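Side-chain contacts in uncharacterized protein DSY3957 (Desulfitobacterium hafniense, PDB 3HXL), which probably serves as a building block of the contractile tail sheath of a phage or phage-like particle, as in the myovirus tail sheath family: residues Gln71-Leu74 against Ile75-Leu79; Ala268-Ala271 against Gly272-Gly276; Ser207-Asp210 against Ala211-Ala214. One frame throughout, in Å; residues are numbered along the deposited sequence.

In the fold
The three contacts are all local, each pairing side chains about one helical turn apart, and they follow the chain in the order contact 1, contact 3, contact 2. Contact 1 takes in helix 73-78 and its two ends, contact 3 the capping loop and start of helix 210-227, and contact 2 the last part of helix 263-276. All three elements pack on one mixed sheet, whose strands include 35-40, 84-89, 202-204 and 232-236. Contacts 1 and 2 touch, Ala268 lying against Leu74 and Glu77, with centres about 11 Å apart; contact 3 lies about 20 Å from contact 1 and 19 Å from contact 2, centre to centre. The Gp18 domain III N-terminal region and the subtilisin-like domain thus meet in a single body.

Contact 1. Residues Gln71-Leu74 against Ile75-Leu79; sequences QLRL and INEAL
Arg73 and Glu77 join through a salt bridge between residues four apart, the classic i to i+4 spacing of a helix. NH1 of Arg73 gives a hydrogen bond of 3.0 Å to OE2 of Glu77, with an N-H...O angle of 151°. The oxygen lies in the plane of the guanidinium, at its edge, whereas the NH1 stands well above the plane of the carboxylate; the two flat groups are turned 68° against each other. The Arg73 chain leaves with CG anti to the backbone N (chi1 167°) and then bends at chi2 and chi3, which brings its end back toward the following turn. Its methylene CD meets CG of Glu77 at 3.6 Å, so the ion pair rests on aliphatic contact as well as on charge. Glu77 is shared: its other oxygen, OE1, takes a hydrogen bond with Tyr288 and a salt bridge with Lys80, and such company would be expected to favour a charged carboxylate.

The backbone bonds are those of the first turns of the short helix 73-78, with Leu72 at the N-cap position. The Leu72 O accepts from Asn76 N at 3.1 Å and, weakly, from Ile75 N; Arg73 O accepts from Glu77 N at 2.9 Å and Leu74 O from Ala78 N at 3.0 Å.

Apolar contact lies on another side of the helix. Leu72 and Ile75 run side by side and point the same way, and CD2 of Leu72 touches CD1 of Ile75 at 3.6 Å. Leu63 of helix 60-63 lies against both. Ile75 also packs on Leu40 of strand 35-40 and on Leu85 and Leu87 of strand 84-89, while Leu74 reaches Met38 and Leu40, which seats the helix on these two parallel neighbours of the mixed sheet.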
loop_
_atom_site.group_PDB
_atom_site.type_symbol
_atom_site.label_atom_id
_atom_site.label_comp_id
_atom_site.label_asym_id
_atom_site.label_seq_id
_atom_site.Cartn_x
_atom_site.Cartn_y
_atom_site.Cartn_z
ATOM N N GLN A 71 11.143 14.322 1.538
ATOM C CA GLN A 71 10.907 13.623 0.282
ATOM C C GLN A 71 10.189 12.287 0.446
ATOM O O GLN A 71 9.530 11.827 -0.481
ATOM C CB GLN A 71 12.226 13.397 -0.469
ATOM C CG GLN A 71 12.840 14.664 -1.044
ATOM C CD GLN A 71 13.836 15.312 -0.107
ATOM O OE1 GLN A 71 13.726 15.199 1.113
ATOM N NE2 GLN A 71 14.814 16.010 -0.677
ATOM N N LEU A 72 10.304 11.656 1.611
ATOM C CA LEU A 72 9.644 10.366 1.795
ATOM C C LEU A 72 8.424 10.431 2.699
ATOM O O LEU A 72 7.941 9.409 3.182
ATOM C CB LEU A 72 10.638 9.333 2.333
ATOM C CG LEU A 72 11.859 9.030 1.449
ATOM C CD1 LEU A 72 12.706 7.962 2.125
ATOM C CD2 LEU A 72 11.414 8.556 0.065
ATOM N N ARG A 73 7.919 11.638 2.910
ATOM C CA ARG A 73 6.749 11.845 3.752
ATOM C C ARG A 73 5.599 10.847 3.541
ATOM O O ARG A 73 5.098 10.269 4.507
ATOM C CB ARG A 73 6.229 13.276 3.567
ATOM C CG ARG A 73 4.844 13.501 4.153
ATOM C CD ARG A 73 4.849 13.299 5.663
ATOM N NE ARG A 73 5.529 14.394 6.345
ATOM C CZ ARG A 73 5.775 14.426 7.651
ATOM N NH1 ARG A 73 5.400 13.415 8.427
ATOM N NH2 ARG A 73 6.394 15.470 8.177
ATOM N N LEU A 74 5.177 10.633 2.293
ATOM C CA LEU A 74 4.062 9.718 2.032
ATOM C C LEU A 74 4.346 8.278 2.432
ATOM O O LEU A 74 3.445 7.551 2.862
ATOM C CB LEU A 74 3.659 9.770 0.552
ATOM C CG LEU A 74 3.277 11.161 0.031
ATOM C CD1 LEU A 74 2.814 11.062 -1.426
ATOM C CD2 LEU A 74 2.183 11.744 0.896
ATOM N N ILE A 75 5.599 7.859 2.286
ATOM C CA ILE A 75 5.981 6.508 2.655
ATOM C C ILE A 75 5.873 6.397 4.179
ATOM O O ILE A 75 5.371 5.410 4.712
ATOM C CB ILE A 75 7.419 6.211 2.175
ATOM C CG1 ILE A 75 7.430 6.167 0.640
ATOM C CG2 ILE A 75 7.916 4.884 2.747
ATOM C CD1 ILE A 75 8.801 6.037 0.029
ATOM N N ASN A 76 6.329 7.438 4.865
ATOM C CA ASN A 76 6.279 7.486 6.321
ATOM C C ASN A 76 4.819 7.394 6.783
ATOM O O ASN A 76 4.487 6.587 7.649
ATOM C CB ASN A 76 6.939 8.786 6.812
ATOM C CG ASN A 76 6.916 8.927 8.330
ATOM O OD1 ASN A 76 6.084 9.650 8.892
ATOM N ND2 ASN A 76 7.820 8.232 8.996
ATOM N N GLU A 77 3.943 8.195 6.183
ATOM C CA GLU A 77 2.534 8.194 6.563
ATOM C C GLU A 77 1.817 6.868 6.309
ATOM O O GLU A 77 1.047 6.408 7.147
ATOM C CB GLU A 77 1.795 9.332 5.846
ATOM C CG GLU A 77 2.369 10.710 6.157
ATOM C CD GLU A 77 2.459 10.975 7.657
ATOM O OE1 GLU A 77 1.400 11.128 8.303
ATOM O OE2 GLU A 77 3.590 11.022 8.187
ATOM N N ALA A 78 2.069 6.256 5.155
ATOM C CA ALA A 78 1.434 4.990 4.818
ATOM C C ALA A 78 1.825 3.897 5.804
ATOM O O ALA A 78 1.027 3.020 6.119
ATOM C CB ALA A 78 1.825 4.562 3.409
ATOM N N LEU A 79 3.059 3.948 6.281
ATOM C CA LEU A 79 3.524 2.932 7.208
ATOM C C LEU A 79 3.220 3.218 8.675
ATOM O O LEU A 79 3.704 2.509 9.555
ATOM C CB LEU A 79 5.019 2.675 6.987
ATOM C CG LEU A 79 5.245 1.869 5.689
ATOM C CD1 LEU A 79 6.716 1.845 5.315
ATOM C CD2 LEU A 79 4.709 0.453 5.870
#

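Contact 2. Residues Ala268-Ala271 against Gly272-Gly276; sequences AWVA and GATAG
Val270 O is gripped twice by Thr274, once by the backbone and once by the side chain. Thr274 N donates to it at 2.9 Å, the ordinary i to i+4 bond of a helix, and Thr274 OG1 donates to the same oxygen at 2.7 Å. The two donors come from opposite faces of the carbonyl plane, so neither blocks the other; the hydroxyl stands 33° out of that plane. What carries OG1 there is chi1 of -65°, which sets the hydroxyl beside its own backbone N and anti to its carbonyl carbon, facing back along the helix. The methyl CG2 is then anti to the N, turned from the bond. CG1 of Val270 comes within 4.1 Å of OG1, and the two branched side chains pass at a slant.

One residue earlier, Trp269 and Ala273 form a CH-pi contact. CB of Ala273 lies over one face of the indole, 3.8 Å from the centroid of the six-membered ring and only 6° off its normal, so all six carbons of that ring are nearly equally distant. The indole thus turns one face to the following turn, and CG2 of Val270 meets its edge. A short bond of 2.7 Å from Ala273 N to Trp269 O ties the same pair through the backbone. Trp269 NE1 is satisfied by Asp289, and its ring stacks with Tyr288.

This part of helix 263-276 is buried against strands 35-40, 202-204 and 232-236 of the mixed sheet, where the side chain of Thr274 has Thr202 and Gln232 as neighbours. Its buried hydroxyl spends its proton on a carbonyl of its own helix, and the methyl of Ala273 meets the indole face directly.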
loop_
_atom_site.group_PDB
_atom_site.type_symbol
_atom_site.label_atom_id
_atom_site.label_comp_id
_atom_site.label_asym_id
_atom_site.label_seq_id
_atom_site.Cartn_x
_atom_site.Cartn_y
_atom_site.Cartn_z
ATOM N N ALA A 268 -2.454 8.598 1.801
ATOM C CA ALA A 268 -1.409 7.658 2.214
ATOM C C ALA A 268 -1.746 7.033 3.566
ATOM O O ALA A 268 -1.776 5.806 3.703
ATOM C CB ALA A 268 -0.058 8.377 2.292
ATOM N N TRP A 269 -1.987 7.877 4.567
ATOM C CA TRP A 269 -2.333 7.375 5.899
ATOM C C TRP A 269 -3.664 6.634 5.878
ATOM O O TRP A 269 -3.799 5.562 6.471
ATOM C CB TRP A 269 -2.426 8.520 6.909
ATOM C CG TRP A 269 -2.740 8.051 8.305
ATOM C CD1 TRP A 269 -1.843 7.670 9.262
ATOM C CD2 TRP A 269 -4.038 7.884 8.882
ATOM N NE1 TRP A 269 -2.501 7.279 10.405
ATOM C CE2 TRP A 269 -3.851 7.406 10.202
ATOM C CE3 TRP A 269 -5.344 8.104 8.420
ATOM C CZ2 TRP A 269 -4.920 7.125 11.060
ATOM C CZ3 TRP A 269 -6.412 7.824 9.279
ATOM C CH2 TRP A 269 -6.189 7.346 10.588
ATOM N N VAL A 270 -4.659 7.203 5.202
ATOM C CA VAL A 270 -5.965 6.555 5.152
ATOM C C VAL A 270 -5.873 5.143 4.572
ATOM O O VAL A 270 -6.505 4.213 5.084
ATOM C CB VAL A 270 -6.985 7.386 4.339
ATOM C CG1 VAL A 270 -8.325 6.655 4.269
ATOM C CG2 VAL A 270 -7.174 8.737 4.995
ATOM N N ALA A 271 -5.079 4.986 3.516
ATOM C CA ALA A 271 -4.900 3.687 2.873
ATOM C C ALA A 271 -4.171 2.736 3.814
ATOM O O ALA A 271 -4.523 1.563 3.922
ATOM C CB ALA A 271 -4.108 3.854 1.583
ATOM N N GLY A 272 -3.149 3.254 4.488
ATOM C CA GLY A 272 -2.386 2.432 5.420
ATOM C C GLY A 272 -3.236 2.009 6.598
ATOM O O GLY A 272 -3.175 0.861 7.045
ATOM N N ALA A 273 -4.038 2.942 7.105
ATOM C CA ALA A 273 -4.918 2.672 8.245
ATOM C C ALA A 273 -6.014 1.674 7.902
ATOM O O ALA A 273 -6.394 0.833 8.719
ATOM C CB ALA A 273 -5.541 3.983 8.741
ATOM N N THR A 274 -6.536 1.786 6.687
ATOM C CA THR A 274 -7.583 0.896 6.214
ATOM C C THR A 274 -7.012 -0.513 6.061
ATOM O O THR A 274 -7.622 -1.495 6.477
ATOM C CB THR A 274 -8.126 1.392 4.848
ATOM O OG1 THR A 274 -8.770 2.657 5.033
ATOM C CG2 THR A 274 -9.118 0.402 4.258
ATOM N N ALA A 275 -5.834 -0.596 5.457
ATOM C CA ALA A 275 -5.170 -1.874 5.248
ATOM C C ALA A 275 -4.804 -2.514 6.594
ATOM O O ALA A 275 -4.959 -3.721 6.777
ATOM C CB ALA A 275 -3.917 -1.669 4.407
ATOM N N GLY A 276 -4.317 -1.696 7.521
ATOM C CA GLY A 276 -3.928 -2.188 8.835
ATOM C C GLY A 276 -5.078 -2.510 9.772
ATOM O O GLY A 276 -4.911 -3.265 10.735
#

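Contact 3. Residues Ser207-Asp210 against Ala211-Ala214; sequences STDD and ALKA
A helix N-cap opens helix 210-227, with Asp209 as the capping residue and an ST turn just before it. Asp209 OD1 accepts from Leu212 N at 3.1 Å, the amide standing above the carboxylate plane, and more weakly from Ala211 N at 2.9 Å. Chi1 of -166° carries the carboxylate forward over these first-turn amides, which would otherwise lack helical partners, and a charge here probably suits the helix dipole. Asp209 O starts the regular pattern by accepting from Lys213 N. In the ST turn, Ser207 OG accepts from Asp209 N at 3.2 Å, which probably steadies the capping residue.

The side chains of Asp209 and Leu212 cross at about a right angle, with CD1 of Leu212 3.7 Å from CB of Asp209. Asp210 and Lys213 instead lie alongside one another. Their OD1 and NZ are 3.6 Å apart, a loose salt bridge that a water closes: it donates to Asp210 OD1 and accepts from Lys213 NZ. The extended Lys213 chain runs back past Asp209 O, setting CE 3.5 Å from Thr208 O.

Glu236, at the end of strand 232-236, forms a further salt bridge with Lys213 NZ, and Leu212 packs on Asn185 and Tyr188 of helix 185-195.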
loop_
_atom_site.group_PDB
_atom_site.type_symbol
_atom_site.label_atom_id
_atom_site.label_comp_id
_atom_site.label_asym_id
_atom_site.label_seq_id
_atom_site.Cartn_x
_atom_site.Cartn_y
_atom_site.Cartn_z
ATOM N N SER A 207 -2.882 11.864 -5.669
ATOM C CA SER A 207 -2.918 12.704 -6.858
ATOM C C SER A 207 -4.276 13.390 -7.004
ATOM O O SER A 207 -5.304 12.825 -6.639
ATOM C CB SER A 207 -2.648 11.823 -8.081
ATOM O OG SER A 207 -2.847 12.528 -9.293
ATOM N N THR A 208 -4.283 14.609 -7.534
ATOM C CA THR A 208 -5.534 15.330 -7.726
ATOM C C THR A 208 -6.069 15.127 -9.143
ATOM O O THR A 208 -7.108 15.683 -9.504
ATOM C CB THR A 208 -5.356 16.839 -7.501
ATOM O OG1 THR A 208 -4.390 17.346 -8.430
ATOM C CG2 THR A 208 -4.884 17.114 -6.079
ATOM N N ASP A 209 -5.359 14.335 -9.939
ATOM C CA ASP A 209 -5.743 14.072 -11.329
ATOM C C ASP A 209 -7.085 13.337 -11.455
ATOM O O ASP A 209 -7.175 12.142 -11.173
ATOM C CB ASP A 209 -4.643 13.259 -12.017
ATOM C CG ASP A 209 -4.794 13.236 -13.530
ATOM O OD1 ASP A 209 -5.908 12.943 -14.012
ATOM O OD2 ASP A 209 -3.796 13.503 -14.231
ATOM N N ASP A 210 -8.117 14.050 -11.904
ATOM C CA ASP A 210 -9.451 13.462 -12.051
ATOM C C ASP A 210 -9.504 12.249 -12.980
ATOM O O ASP A 210 -10.262 11.308 -12.735
ATOM C CB ASP A 210 -10.454 14.515 -12.534
ATOM C CG ASP A 210 -10.651 15.638 -11.532
ATOM O OD1 ASP A 210 -10.882 15.344 -10.338
ATOM O OD2 ASP A 210 -10.588 16.818 -11.940
ATOM N N ALA A 211 -8.713 12.275 -14.047
ATOM C CA ALA A 211 -8.678 11.167 -14.995
ATOM C C ALA A 211 -8.135 9.908 -14.324
ATOM O O ALA A 211 -8.641 8.806 -14.545
ATOM C CB ALA A 211 -7.814 11.530 -16.198
ATOM N N LEU A 212 -7.096 10.072 -13.507
ATOM C CA LEU A 212 -6.502 8.940 -12.807
ATOM C C LEU A 212 -7.475 8.358 -11.795
ATOM O O LEU A 212 -7.550 7.141 -11.624
ATOM C CB LEU A 212 -5.215 9.364 -12.089
ATOM C CG LEU A 212 -3.991 9.567 -12.978
ATOM C CD1 LEU A 212 -2.815 10.039 -12.137
ATOM C CD2 LEU A 212 -3.659 8.255 -13.678
ATOM N N LYS A 213 -8.215 9.232 -11.123
ATOM C CA LYS A 213 -9.181 8.792 -10.128
ATOM C C LYS A 213 -10.235 7.895 -10.775
ATOM O O LYS A 213 -10.637 6.888 -10.197
ATOM C CB LYS A 213 -9.860 9.995 -9.475
ATOM C CG LYS A 213 -8.922 10.905 -8.692
ATOM C CD LYS A 213 -9.690 12.092 -8.132
ATOM C CE LYS A 213 -8.769 13.212 -7.684
ATOM N NZ LYS A 213 -9.548 14.373 -7.169
ATOM N N ALA A 214 -10.674 8.259 -11.978
ATOM C CA ALA A 214 -11.683 7.473 -12.674
ATOM C C ALA A 214 -11.120 6.108 -13.025
ATOM O O ALA A 214 -11.789 5.087 -12.863
ATOM C CB ALA A 214 -12.139 8.203 -13.941
HETATM O O HOH W 1 -9.046 17.055 -8.813
#